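PDB 5U7F: dihydroneopterin triphosphate diphosphatase from Escherichia coli O157:H7, which probably hydrolyses dihydroneopterin triphosphate to dihydroneopterin monophosphate and pyrophosphate, a step of folate biosynthesis, and can also cleave nucleoside triphosphates with a preference for dATP. Local coordinates for residues 77-82 against 98-103; 8-13 against 41-46; 16-21 against 108-113; 22-27 against 124-129. One frame throughout, in Å; residues are numbered along the deposited sequence.

How the contacts relate
Strand 10-18 comes first in the chain and takes part in two contacts. Contact 2 joins its beginning to the start of the Nudix box, closing a loop that contains strand 23-29. Contact 3 joins its far end to the loop after strand 97-107, and contact 4 pairs strand 23-29 with strand 118-125 and packs it on the helix that follows. Contacts 2, 3 and 4 therefore cross one another along the chain. Contact 1, between strands 72-82 and 97-107, opens after contact 2 has closed and nests inside the long loops of contacts 3 and 4. Contacts 1 and 2 touch through strands 97-107 and 10-18; contacts 3 and 4 meet in the salt bridge of Glu110 with Arg23.

Contact 1 of 4, residues 77-82 against 98-103; sequences RTVEFE and NTESWF. With SO4 (sulfate ion), chain B.
The ring of Phe81 and the amide of Asn98 lie side by side, Phe81 CZ 3.6 Å from Asn98 ND2, their planes 35° apart. Phe81 CG stands between the backbone N and carbonyl carbon (chi1 55°), which brings the broad ring over to Asn98 CB, while the carboxylate carbon of Glu100 comes to its edge. Trp102 offers a large surface to Arg77 NH1, 3.4 Å from Trp102 CZ3, and to Val79 CG2, 3.8 Å from Trp102 NE1. Within strand 97-107, Trp102 NE1 donates to Glu100 OE1 at 2.9 Å. An antiparallel ladder joins edge strand 72-82 to strand 97-107 of the Nudix sheet, Val79 and Glu100 forming a hydrogen-bonded pair. On the other face Thr78 OG1 and Ser101 OG share a 3.0 Å hydrogen bond, and a water links Glu80 OE1 to Thr99 OG1, while Glu80 OE2 forms a salt bridge with Arg97. In the second shell, hydrogen bonds join Ser137 OG to Glu100 OE1, Ser11 OG to Asn98 ND2, and Arg77 NH1 as donor to Gln140 OE1 of helix 136-147. Phe81 and Glu82 belong to a predicted substrate site; Glu82 N donates to a sulfate ion, probably from the crystallisation liquor.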
loop_
_atom_site.group_PDB
_atom_site.type_symbol
_atom_site.label_atom_id
_atom_site.label_comp_id
_atom_site.label_asym_id
_atom_site.label_seq_id
_atom_site.Cartn_x
_atom_site.Cartn_y
_atom_site.Cartn_z
ATOM N N ARG A 77 -7.871 -10.804 -2.703
ATOM C CA ARG A 77 -7.433 -11.256 -1.395
ATOM C C ARG A 77 -7.744 -10.188 -0.348
ATOM O O ARG A 77 -7.586 -8.987 -0.594
ATOM C CB ARG A 77 -5.939 -11.590 -1.406
ATOM C CG ARG A 77 -5.624 -12.842 -2.261
ATOM C CD ARG A 77 -4.651 -13.807 -1.595
ATOM N NE ARG A 77 -4.982 -14.026 -0.191
ATOM C CZ ARG A 77 -4.099 -14.317 0.761
ATOM N NH1 ARG A 77 -2.807 -14.432 0.472
ATOM N NH2 ARG A 77 -4.513 -14.495 2.010
ATOM N N THR A 78 -8.213 -10.658 0.802
ATOM C CA THR A 78 -8.499 -9.819 1.967
ATOM C C THR A 78 -7.933 -10.540 3.189
ATOM O O THR A 78 -8.158 -11.748 3.369
ATOM C CB THR A 78 -10.016 -9.579 2.154
ATOM O OG1 THR A 78 -10.522 -8.765 1.099
ATOM C CG2 THR A 78 -10.315 -8.872 3.452
ATOM N N VAL A 79 -7.195 -9.813 4.028
ATOM C CA VAL A 79 -6.683 -10.363 5.277
ATOM C C VAL A 79 -7.086 -9.443 6.412
ATOM O O VAL A 79 -7.489 -8.310 6.168
ATOM C CB VAL A 79 -5.165 -10.518 5.240
ATOM C CG1 VAL A 79 -4.773 -11.559 4.184
ATOM C CG2 VAL A 79 -4.533 -9.162 4.970
ATOM N N GLU A 80 -6.971 -9.943 7.637
ATOM C CA GLU A 80 -7.269 -9.177 8.842
ATOM C C GLU A 80 -6.085 -9.297 9.791
ATOM O O GLU A 80 -5.528 -10.371 9.971
ATOM C CB GLU A 80 -8.545 -9.676 9.499
ATOM C CG GLU A 80 -8.938 -8.865 10.720
ATOM C CD GLU A 80 -10.078 -9.494 11.516
ATOM O OE1 GLU A 80 -11.198 -9.619 10.966
ATOM O OE2 GLU A 80 -9.854 -9.867 12.695
ATOM N N PHE A 81 -5.653 -8.181 10.361
ATOM C CA PHE A 81 -4.495 -8.216 11.223
ATOM C C PHE A 81 -4.683 -7.271 12.391
ATOM O O PHE A 81 -5.556 -6.387 12.375
ATOM C CB PHE A 81 -3.208 -7.885 10.451
ATOM C CG PHE A 81 -3.232 -6.577 9.714
ATOM C CD1 PHE A 81 -2.960 -5.379 10.351
ATOM C CD2 PHE A 81 -3.451 -6.567 8.345
ATOM C CE1 PHE A 81 -2.958 -4.190 9.626
ATOM C CE2 PHE A 81 -3.444 -5.399 7.650
ATOM C CZ PHE A 81 -3.193 -4.223 8.279
ATOM N N GLU A 82 -3.853 -7.494 13.402
ATOM C CA GLU A 82 -3.839 -6.673 14.595
ATOM C C GLU A 82 -3.131 -5.366 14.277
ATOM O O GLU A 82 -2.029 -5.347 13.702
ATOM C CB GLU A 82 -3.150 -7.405 15.737
ATOM C CG GLU A 82 -3.086 -6.617 17.066
ATOM C CD GLU A 82 -4.391 -6.649 17.872
ATOM O OE1 GLU A 82 -5.260 -7.512 17.591
ATOM O OE2 GLU A 82 -4.542 -5.785 18.798
ATOM N N ASN A 98 -7.700 -4.703 11.795
ATOM C CA ASN A 98 -7.848 -4.004 10.522
ATOM C C ASN A 98 -8.014 -5.022 9.422
ATOM O O ASN A 98 -7.334 -6.037 9.414
ATOM C CB ASN A 98 -6.658 -3.105 10.203
ATOM C CG ASN A 98 -6.862 -2.353 8.876
ATOM O OD1 ASN A 98 -7.410 -1.256 8.836
ATOM N ND2 ASN A 98 -6.487 -2.990 7.783
ATOM N N THR A 99 -8.964 -4.769 8.539
ATOM C CA THR A 99 -9.212 -5.643 7.405
ATOM C C THR A 99 -8.699 -4.946 6.127
ATOM O O THR A 99 -9.088 -3.821 5.821
ATOM C CB THR A 99 -10.701 -5.972 7.260
ATOM O OG1 THR A 99 -11.176 -6.600 8.469
ATOM C CG2 THR A 99 -10.895 -6.915 6.114
ATOM N N GLU A 100 -7.870 -5.647 5.373
ATOM C CA GLU A 100 -7.117 -5.063 4.273
ATOM C C GLU A 100 -7.341 -5.834 2.979
ATOM O O GLU A 100 -7.115 -7.043 2.961
ATOM C CB GLU A 100 -5.633 -5.096 4.600
ATOM C CG GLU A 100 -4.687 -4.569 3.535
ATOM C CD GLU A 100 -3.218 -4.736 3.966
ATOM O OE1 GLU A 100 -2.676 -5.872 3.905
ATOM O OE2 GLU A 100 -2.607 -3.727 4.392
ATOM N N SER A 101 -7.731 -5.131 1.923
ATOM C CA SER A 101 -7.877 -5.742 0.584
ATOM C C SER A 101 -6.724 -5.376 -0.341
ATOM O O SER A 101 -6.288 -4.217 -0.371
ATOM C CB SER A 101 -9.226 -5.330 -0.033
ATOM O OG SER A 101 -10.263 -5.842 0.775
ATOM N N TRP A 102 -6.256 -6.354 -1.123
ATOM C CA TRP A 102 -4.998 -6.198 -1.862
ATOM C C TRP A 102 -5.255 -5.875 -3.325
ATOM O O TRP A 102 -6.134 -6.464 -3.955
ATOM C CB TRP A 102 -4.128 -7.475 -1.795
ATOM C CG TRP A 102 -3.599 -7.833 -0.463
ATOM C CD1 TRP A 102 -3.690 -7.092 0.693
ATOM C CD2 TRP A 102 -2.925 -9.037 -0.109
ATOM N NE1 TRP A 102 -3.098 -7.758 1.721
ATOM C CE2 TRP A 102 -2.616 -8.954 1.259
ATOM C CE3 TRP A 102 -2.554 -10.186 -0.815
ATOM C CZ2 TRP A 102 -1.939 -9.956 1.933
ATOM C CZ3 TRP A 102 -1.875 -11.179 -0.145
ATOM C CH2 TRP A 102 -1.590 -11.066 1.226
ATOM N N PHE A 103 -4.438 -4.974 -3.852
ATOM C CA PHE A 103 -4.408 -4.629 -5.281
ATOM C C PHE A 103 -2.944 -4.621 -5.771
ATOM O O PHE A 103 -1.986 -4.489 -4.990
ATOM C CB PHE A 103 -5.051 -3.264 -5.530
ATOM C CG PHE A 103 -6.501 -3.191 -5.164
ATOM C CD1 PHE A 103 -6.894 -3.020 -3.840
ATOM C CD2 PHE A 103 -7.475 -3.305 -6.136
ATOM C CE1 PHE A 103 -8.240 -2.964 -3.513
ATOM C CE2 PHE A 103 -8.831 -3.255 -5.809
ATOM C CZ PHE A 103 -9.212 -3.082 -4.518
HETATM S S SO4 B . -2.079 -10.976 13.636
HETATM O O1 SO4 B . -1.436 -11.310 14.909
HETATM O O2 SO4 B . -3.517 -10.877 13.845
HETATM O O3 SO4 B . -1.554 -9.685 13.188
HETATM O O4 SO4 B . -1.786 -12.015 12.656
HETATM O O HOH W 1 -8.522 -7.641 -3.357
HETATM O O HOH W 2 -12.661 -9.090 8.424
#

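Contact 2 of 4, residues 8-13 against 41-46; sequences RPVSIL and GSVEEG. With SO4 (sulfate ion), chain C.
Val43 fills the close-packed side of this contact, its CG2 lying 3.8 Å from Ile12 CG2 and 3.9 Å from Val10 CG1. That methyl is anti to the carbonyl carbon of Val43, which turns it in between the two branched side chains of strand 10-18. Ala49 and Ala53 of helix 49-61 touch Ile12, and Ala52 touches Val43. The backbones are drawn together as an antiparallel pair, Ile12 N giving a 2.8 Å bond to Gly41 O and Val43 N one of equal length to Val10 O. Here strand 36-42 runs into the Nudix box, which begins at Gly41. Without a side chain, Gly41 fits between Ile12 and the metal site, where a cobalt ion and Glu56 come close. Ser42 N, meanwhile, donates to a sulfate ion (Ser42 N to O4 3.1 Å) that Lys7, a substrate residue by similarity, also binds. Toward solvent the fit is looser. The bent chain of Arg8 brings the edge of its guanidinium to a single carbonyl, with NE 2.8 Å and NH2 2.9 Å from Val43 O, but both bonds are weak, with angles of 127° and 123° at hydrogen. Arg8 may still feel the charge of Glu44 and Glu45, though the charged atoms do not touch.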
loop_
_atom_site.group_PDB
_atom_site.type_symbol
_atom_site.label_atom_id
_atom_site.label_comp_id
_atom_site.label_asym_id
_atom_site.label_seq_id
_atom_site.Cartn_x
_atom_site.Cartn_y
_atom_site.Cartn_z
ATOM N N ARG A 8 -10.468 4.576 9.614
ATOM C CA ARG A 8 -11.420 3.460 9.504
ATOM C C ARG A 8 -10.650 2.133 9.469
ATOM O O ARG A 8 -9.611 2.052 8.820
ATOM C CB ARG A 8 -12.291 3.604 8.256
ATOM C CG ARG A 8 -13.131 4.892 8.184
ATOM C CD ARG A 8 -14.612 4.619 7.811
ATOM N NE ARG A 8 -14.746 3.704 6.683
ATOM C CZ ARG A 8 -15.047 2.400 6.761
ATOM N NH1 ARG A 8 -15.280 1.799 7.935
ATOM N NH2 ARG A 8 -15.110 1.679 5.639
ATOM N N PRO A 9 -11.157 1.085 10.131
ATOM C CA PRO A 9 -10.444 -0.203 10.155
ATOM C C PRO A 9 -10.762 -1.115 8.947
ATOM O O PRO A 9 -10.815 -2.330 9.076
ATOM C CB PRO A 9 -10.929 -0.827 11.443
ATOM C CG PRO A 9 -12.312 -0.303 11.595
ATOM C CD PRO A 9 -12.307 1.078 11.057
ATOM N N VAL A 10 -10.993 -0.480 7.805
ATOM C CA VAL A 10 -11.157 -1.139 6.519
ATOM C C VAL A 10 -10.222 -0.394 5.577
ATOM O O VAL A 10 -10.320 0.823 5.423
ATOM C CB VAL A 10 -12.617 -1.089 6.018
ATOM C CG1 VAL A 10 -12.735 -1.646 4.589
ATOM C CG2 VAL A 10 -13.531 -1.858 6.942
ATOM N N SER A 11 -9.276 -1.109 4.998
ATOM C CA SER A 11 -8.216 -0.462 4.228
ATOM C C SER A 11 -7.888 -1.238 2.946
ATOM O O SER A 11 -8.393 -2.346 2.709
ATOM C CB SER A 11 -6.973 -0.319 5.100
ATOM O OG SER A 11 -6.341 -1.577 5.285
ATOM N N ILE A 12 -7.069 -0.609 2.125
ATOM C CA ILE A 12 -6.551 -1.192 0.909
ATOM C C ILE A 12 -5.037 -1.126 0.930
ATOM O O ILE A 12 -4.431 -0.314 1.643
ATOM C CB ILE A 12 -7.129 -0.514 -0.363
ATOM C CG1 ILE A 12 -6.898 0.992 -0.393
ATOM C CG2 ILE A 12 -8.626 -0.795 -0.472
ATOM C CD1 ILE A 12 -5.552 1.412 -0.893
ATOM N N LEU A 13 -4.434 -2.055 0.202
ATOM C CA LEU A 13 -2.993 -2.114 -0.002
ATOM C C LEU A 13 -2.780 -2.185 -1.503
ATOM O O LEU A 13 -3.429 -2.989 -2.158
ATOM C CB LEU A 13 -2.391 -3.342 0.688
ATOM C CG LEU A 13 -0.985 -3.780 0.264
ATOM C CD1 LEU A 13 -0.025 -2.911 0.972
ATOM C CD2 LEU A 13 -0.745 -5.233 0.608
ATOM N N GLY A 41 -4.235 2.634 2.544
ATOM C CA GLY A 41 -5.133 3.704 2.923
ATOM C C GLY A 41 -6.479 3.175 3.345
ATOM O O GLY A 41 -6.873 2.093 2.902
ATOM N N SER A 42 -7.164 3.938 4.196
ATOM C CA SER A 42 -8.534 3.606 4.623
ATOM C C SER A 42 -9.550 3.768 3.499
ATOM O O SER A 42 -9.453 4.680 2.679
ATOM C CB SER A 42 -8.966 4.482 5.807
ATOM O OG SER A 42 -8.235 4.185 6.979
ATOM N N VAL A 43 -10.519 2.850 3.467
ATOM C CA VAL A 43 -11.704 2.966 2.625
ATOM C C VAL A 43 -12.716 3.850 3.312
ATOM O O VAL A 43 -13.232 3.495 4.377
ATOM C CB VAL A 43 -12.344 1.594 2.349
ATOM C CG1 VAL A 43 -13.533 1.725 1.396
ATOM C CG2 VAL A 43 -11.313 0.658 1.794
ATOM N N GLU A 44 -13.022 4.992 2.710
ATOM C CA GLU A 44 -13.941 5.942 3.331
ATOM C C GLU A 44 -15.400 5.593 3.077
ATOM O O GLU A 44 -15.734 4.869 2.149
ATOM C CB GLU A 44 -13.674 7.357 2.829
ATOM C CG GLU A 44 -12.245 7.838 3.088
ATOM C CD GLU A 44 -11.883 7.889 4.577
ATOM O OE1 GLU A 44 -12.804 7.951 5.417
ATOM O OE2 GLU A 44 -10.677 7.868 4.912
ATOM N N GLU A 45 -16.270 6.143 3.906
ATOM C CA GLU A 45 -17.694 5.862 3.797
ATOM C C GLU A 45 -18.192 6.276 2.403
ATOM O O GLU A 45 -17.840 7.333 1.879
ATOM C CB GLU A 45 -18.479 6.579 4.907
ATOM C CG GLU A 45 -19.377 5.634 5.727
ATOM C CD GLU A 45 -19.766 6.188 7.095
ATOM O OE1 GLU A 45 -20.887 6.738 7.223
ATOM O OE2 GLU A 45 -18.979 6.037 8.067
ATOM N N GLY A 46 -18.985 5.413 1.789
ATOM C CA GLY A 46 -19.505 5.686 0.465
ATOM C C GLY A 46 -18.624 5.340 -0.724
ATOM O O GLY A 46 -19.097 5.429 -1.849
HETATM S S SO4 C . -4.119 6.425 5.076
HETATM O O1 SO4 C . -3.887 5.208 5.872
HETATM O O2 SO4 C . -3.793 7.581 5.916
HETATM O O3 SO4 C . -3.280 6.393 3.864
HETATM O O4 SO4 C . -5.524 6.515 4.695
#

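Contact 3 of 4, residues 16-21 against 108-113; sequences IYAQDT and PHERQI
His109 gives its ring N-H to Asp20 from an unusual direction: ND1 lies 2.8 Å from Asp20 OD2 but approaches from above the carboxylate, 52° out of its plane. The bond is also bent, 145° at hydrogen, and the ring and carboxylate planes stand well apart. This is a surface contact between two loops of the Nudix fold, the turn that leaves strand 10-18 on its way to strand 23-29 and the segment that follows strand 97-107; it lies away from the known sites. The carboxylate of Asp20 reaches across because CG stands between its own backbone N and carbonyl carbon (chi1 66°). A water donates to Asp20 OD2 and accepts from Glu110 N, so OD2 has a second partner and the opposing backbone is drawn in. Ala18 suits the narrow place beside this backbone, its methyl CB resting 3.5 Å from Glu110 N and 3.7 Å from Glu110 CG. Glu110, extended beyond CG, carries its acid out to Thr21, lying nearly perpendicular to that side chain. Glu110 OE2 makes a salt bridge with Arg23, so one acidic group ties the loop both to the turn and to the next strand. Thr21 OG1 donates to the anti lone pair of Glu110 OE2 at 2.7 Å.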
loop_
_atom_site.group_PDB
_atom_site.type_symbol
_atom_site.label_atom_id
_atom_site.label_comp_id
_atom_site.label_asym_id
_atom_site.label_seq_id
_atom_site.Cartn_x
_atom_site.Cartn_y
_atom_site.Cartn_z
ATOM N N ILE A 16 2.783 -1.628 -5.733
ATOM C CA ILE A 16 3.324 -1.011 -6.934
ATOM C C ILE A 16 4.685 -1.600 -7.298
ATOM O O ILE A 16 5.592 -1.721 -6.478
ATOM C CB ILE A 16 3.439 0.524 -6.773
ATOM C CG1 ILE A 16 2.053 1.115 -6.560
ATOM C CG2 ILE A 16 4.104 1.167 -8.007
ATOM C CD1 ILE A 16 1.983 2.603 -6.393
ATOM N N TYR A 17 4.834 -1.974 -8.566
ATOM C CA TYR A 17 6.081 -2.561 -9.017
ATOM C C TYR A 17 6.288 -2.284 -10.493
ATOM O O TYR A 17 5.366 -1.956 -11.210
ATOM C CB TYR A 17 6.127 -4.056 -8.748
ATOM C CG TYR A 17 5.178 -4.889 -9.601
ATOM C CD1 TYR A 17 3.823 -4.949 -9.319
ATOM C CD2 TYR A 17 5.652 -5.606 -10.697
ATOM C CE1 TYR A 17 2.958 -5.706 -10.096
ATOM C CE2 TYR A 17 4.812 -6.358 -11.471
ATOM C CZ TYR A 17 3.462 -6.407 -11.181
ATOM O OH TYR A 17 2.613 -7.175 -11.944
ATOM N N ALA A 18 7.551 -2.338 -10.908
ATOM C CA ALA A 18 7.883 -2.106 -12.296
ATOM C C ALA A 18 7.890 -3.427 -13.023
ATOM O O ALA A 18 8.563 -4.362 -12.601
ATOM C CB ALA A 18 9.237 -1.435 -12.426
ATOM N N GLN A 19 7.190 -3.470 -14.145
ATOM C CA GLN A 19 7.125 -4.685 -14.970
ATOM C C GLN A 19 8.484 -5.140 -15.531
ATOM O O GLN A 19 8.791 -6.320 -15.535
ATOM C CB GLN A 19 6.165 -4.474 -16.123
ATOM C CG GLN A 19 5.957 -5.731 -17.002
ATOM C CD GLN A 19 5.449 -6.949 -16.221
ATOM O OE1 GLN A 19 4.705 -6.816 -15.253
ATOM N NE2 GLN A 19 5.844 -8.141 -16.654
ATOM N N ASP A 20 9.309 -4.222 -16.007
ATOM C CA ASP A 20 10.567 -4.660 -16.607
ATOM C C ASP A 20 11.589 -5.187 -15.566
ATOM O O ASP A 20 12.158 -6.252 -15.767
ATOM C CB ASP A 20 11.155 -3.533 -17.460
ATOM C CG ASP A 20 11.588 -2.324 -16.644
ATOM O OD1 ASP A 20 11.353 -2.299 -15.411
ATOM O OD2 ASP A 20 12.154 -1.390 -17.258
ATOM N N THR A 21 11.780 -4.494 -14.434
ATOM C CA THR A 21 12.774 -4.929 -13.449
ATOM C C THR A 21 12.207 -5.807 -12.334
ATOM O O THR A 21 12.962 -6.483 -11.626
ATOM C CB THR A 21 13.423 -3.753 -12.749
ATOM O OG1 THR A 21 12.412 -3.016 -12.034
ATOM C CG2 THR A 21 14.168 -2.852 -13.757
ATOM N N PRO A 108 5.208 0.375 -16.280
ATOM C CA PRO A 108 6.072 -0.241 -17.286
ATOM C C PRO A 108 7.550 -0.184 -16.937
ATOM O O PRO A 108 8.290 -1.107 -17.287
ATOM C CB PRO A 108 5.775 0.573 -18.560
ATOM C CG PRO A 108 5.122 1.819 -18.103
ATOM C CD PRO A 108 4.411 1.485 -16.829
ATOM N N HIS A 109 7.952 0.863 -16.221
ATOM C CA HIS A 109 9.335 1.080 -15.815
ATOM C C HIS A 109 9.372 1.683 -14.412
ATOM O O HIS A 109 8.400 2.292 -13.965
ATOM C CB HIS A 109 10.069 2.034 -16.779
ATOM C CG HIS A 109 10.051 1.601 -18.221
ATOM N ND1 HIS A 109 10.940 0.685 -18.738
ATOM C CD2 HIS A 109 9.248 1.966 -19.249
ATOM C CE1 HIS A 109 10.690 0.505 -20.024
ATOM N NE2 HIS A 109 9.666 1.269 -20.360
ATOM N N GLU A 110 10.501 1.543 -13.737
ATOM C CA GLU A 110 10.748 2.331 -12.533
ATOM C C GLU A 110 10.627 3.794 -12.960
ATOM O O GLU A 110 10.872 4.130 -14.131
ATOM C CB GLU A 110 12.118 2.011 -11.915
ATOM C CG GLU A 110 12.241 0.534 -11.580
ATOM C CD GLU A 110 13.565 0.146 -10.984
ATOM O OE1 GLU A 110 14.367 1.034 -10.633
ATOM O OE2 GLU A 110 13.810 -1.073 -10.862
ATOM N N ARG A 111 10.171 4.650 -12.055
ATOM C CA ARG A 111 10.124 6.081 -12.335
ATOM C C ARG A 111 10.380 6.891 -11.091
ATOM O O ARG A 111 10.446 6.381 -9.976
ATOM C CB ARG A 111 8.773 6.494 -12.924
ATOM C CG ARG A 111 7.611 6.318 -11.964
ATOM C CD ARG A 111 6.344 7.009 -12.410
ATOM N NE ARG A 111 5.644 6.245 -13.437
ATOM C CZ ARG A 111 4.459 6.574 -13.935
ATOM N NH1 ARG A 111 3.823 7.651 -13.491
ATOM N NH2 ARG A 111 3.904 5.812 -14.876
ATOM N N GLN A 112 10.450 8.186 -11.308
ATOM C CA GLN A 112 10.742 9.136 -10.266
ATOM C C GLN A 112 9.414 9.461 -9.600
ATOM O O GLN A 112 8.461 9.801 -10.288
ATOM C CB GLN A 112 11.425 10.364 -10.880
ATOM C CG GLN A 112 12.615 10.010 -11.843
ATOM C CD GLN A 112 12.208 9.474 -13.252
ATOM O OE1 GLN A 112 11.067 9.650 -13.713
ATOM N NE2 GLN A 112 13.156 8.807 -13.925
ATOM N N ILE A 113 9.336 9.308 -8.275
ATOM C CA ILE A 113 8.091 9.449 -7.534
ATOM C C ILE A 113 8.028 10.723 -6.686
ATOM O O ILE A 113 8.923 10.995 -5.892
ATOM C CB ILE A 113 7.872 8.217 -6.577
ATOM C CG1 ILE A 113 7.841 6.899 -7.358
ATOM C CG2 ILE A 113 6.587 8.362 -5.748
ATOM C CD1 ILE A 113 6.717 6.801 -8.343
HETATM O O HOH W 3 12.799 0.819 -15.282
#

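Contact 4 of 4, residues 22-27 against 124-129; sequences KRVLML and LDAPAA
Val24 and Leu124 face each other as an antiparallel hydrogen-bonded pair, with Val24 N 2.6 Å from Leu124 O at a nearly straight 174° and Leu124 N 2.9 Å from Val24 O. The pair joins strand 23-29 to the edge strand 118-125 of the Nudix sheet, just where the latter turns into helix 126-132. That helix folds back against the strand, and Ala126 and Ala129 suit its inner side because their single methyls permit a close approach. Ala129 CB sits 3.8 Å from Val24 CB and 3.6 Å from Met26 CG. Val24 spreads its two branches over the first turn, CG1 against Ala129 CB and CG2 against Ala126, with Val24 CG2 4.0 Å from Ala126 CB. Met26 is bent at chi2 and chi3 (-63° and -65°), which sets its SD beside Ala129 CB, and its CG is 3.9 Å from Leu124 CD1. Val146 of helix 136-147 touches both Val24 and Ala126. Arg23 lays its CB and CG along the backbone of Leu124 before its guanidinium turns to Glu110. A water receives the N-H of Ala126 and donates to Lys22 O. Asp125 is the N-cap of the helix, its OD1 accepting from Ala128 N at 3.1 Å.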
loop_
_atom_site.group_PDB
_atom_site.type_symbol
_atom_site.label_atom_id
_atom_site.label_comp_id
_atom_site.label_asym_id
_atom_site.label_seq_id
_atom_site.Cartn_x
_atom_site.Cartn_y
_atom_site.Cartn_z
ATOM N N LYS A 22 10.887 -5.754 -12.182
ATOM C CA LYS A 22 10.184 -6.384 -11.060
ATOM C C LYS A 22 10.616 -5.781 -9.731
ATOM O O LYS A 22 10.477 -6.409 -8.691
ATOM C CB LYS A 22 10.413 -7.888 -11.050
ATOM C CG LYS A 22 9.962 -8.558 -12.331
ATOM C CD LYS A 22 8.458 -8.355 -12.536
ATOM C CE LYS A 22 7.866 -9.418 -13.442
ATOM N NZ LYS A 22 8.518 -9.423 -14.787
ATOM N N ARG A 23 11.147 -4.568 -9.750
ATOM C CA ARG A 23 11.459 -3.930 -8.484
ATOM C C ARG A 23 10.159 -3.377 -7.896
ATOM O O ARG A 23 9.244 -3.027 -8.634
ATOM C CB ARG A 23 12.498 -2.829 -8.661
ATOM C CG ARG A 23 13.934 -3.355 -8.695
ATOM C CD ARG A 23 14.940 -2.269 -8.208
ATOM N NE ARG A 23 16.310 -2.603 -8.543
ATOM C CZ ARG A 23 16.844 -2.417 -9.750
ATOM N NH1 ARG A 23 16.126 -1.888 -10.734
ATOM N NH2 ARG A 23 18.105 -2.764 -9.976
ATOM N N VAL A 24 10.128 -3.270 -6.566
ATOM C CA VAL A 24 8.959 -2.855 -5.777
ATOM C C VAL A 24 9.212 -1.517 -5.095
ATOM O O VAL A 24 10.252 -1.318 -4.487
ATOM C CB VAL A 24 8.636 -3.916 -4.730
ATOM C CG1 VAL A 24 7.508 -3.499 -3.857
ATOM C CG2 VAL A 24 8.272 -5.211 -5.441
ATOM N N LEU A 25 8.266 -0.607 -5.282
ATOM C CA LEU A 25 8.323 0.724 -4.738
ATOM C C LEU A 25 7.948 0.708 -3.269
ATOM O O LEU A 25 6.845 0.300 -2.924
ATOM C CB LEU A 25 7.380 1.631 -5.525
ATOM C CG LEU A 25 7.197 3.028 -4.934
ATOM C CD1 LEU A 25 8.502 3.817 -4.966
ATOM C CD2 LEU A 25 6.080 3.779 -5.591
ATOM N N MET A 26 8.867 1.142 -2.419
ATOM C CA MET A 26 8.620 1.153 -0.980
ATOM C C MET A 26 8.767 2.559 -0.443
ATOM O O MET A 26 9.678 3.313 -0.851
ATOM C CB MET A 26 9.568 0.194 -0.300
ATOM C CG MET A 26 9.388 -1.234 -0.758
ATOM S SD MET A 26 7.746 -1.925 -0.365
ATOM C CE MET A 26 7.871 -1.903 1.405
ATOM N N LEU A 27 7.876 2.897 0.487
ATOM C CA LEU A 27 7.697 4.257 0.943
ATOM C C LEU A 27 7.873 4.295 2.456
ATOM O O LEU A 27 7.349 3.457 3.155
ATOM C CB LEU A 27 6.318 4.774 0.543
ATOM C CG LEU A 27 5.915 4.670 -0.925
ATOM C CD1 LEU A 27 4.438 4.870 -1.102
ATOM C CD2 LEU A 27 6.652 5.717 -1.689
ATOM N N LEU A 124 13.155 -1.439 -4.774
ATOM C CA LEU A 124 13.876 -2.586 -4.258
ATOM C C LEU A 124 13.473 -3.850 -4.981
ATOM O O LEU A 124 12.319 -3.974 -5.384
ATOM C CB LEU A 124 13.579 -2.776 -2.769
ATOM C CG LEU A 124 13.931 -1.598 -1.877
ATOM C CD1 LEU A 124 13.225 -1.708 -0.514
ATOM C CD2 LEU A 124 15.425 -1.569 -1.711
ATOM N N ASP A 125 14.381 -4.817 -5.084
ATOM C CA ASP A 125 13.973 -6.117 -5.590
ATOM C C ASP A 125 12.975 -6.699 -4.598
ATOM O O ASP A 125 12.997 -6.382 -3.389
ATOM C CB ASP A 125 15.148 -7.074 -5.812
ATOM C CG ASP A 125 15.922 -7.385 -4.545
ATOM O OD1 ASP A 125 15.509 -8.287 -3.765
ATOM O OD2 ASP A 125 16.980 -6.751 -4.355
ATOM N N ALA A 126 12.084 -7.526 -5.119
ATOM C CA ALA A 126 10.892 -7.925 -4.369
ATOM C C ALA A 126 11.216 -8.637 -3.054
ATOM O O ALA A 126 10.599 -8.330 -2.029
ATOM C CB ALA A 126 9.983 -8.784 -5.250
ATOM N N PRO A 127 12.181 -9.568 -3.053
ATOM C CA PRO A 127 12.570 -10.207 -1.794
ATOM C C PRO A 127 13.070 -9.216 -0.759
ATOM O O PRO A 127 12.835 -9.428 0.428
ATOM C CB PRO A 127 13.697 -11.152 -2.208
ATOM C CG PRO A 127 13.399 -11.484 -3.613
ATOM C CD PRO A 127 12.823 -10.227 -4.209
ATOM N N ALA A 128 13.743 -8.157 -1.206
ATOM C CA ALA A 128 14.263 -7.163 -0.277
ATOM C C ALA A 128 13.140 -6.295 0.257
ATOM O O ALA A 128 13.138 -5.943 1.442
ATOM C CB ALA A 128 15.314 -6.297 -0.943
ATOM N N ALA A 129 12.198 -5.936 -0.619
ATOM C CA ALA A 129 11.077 -5.114 -0.208
ATOM C C ALA A 129 10.285 -5.906 0.811
ATOM O O ALA A 129 9.859 -5.370 1.843
ATOM C CB ALA A 129 10.216 -4.722 -1.385
HETATM O O HOH W 4 12.046 -8.228 -7.878
#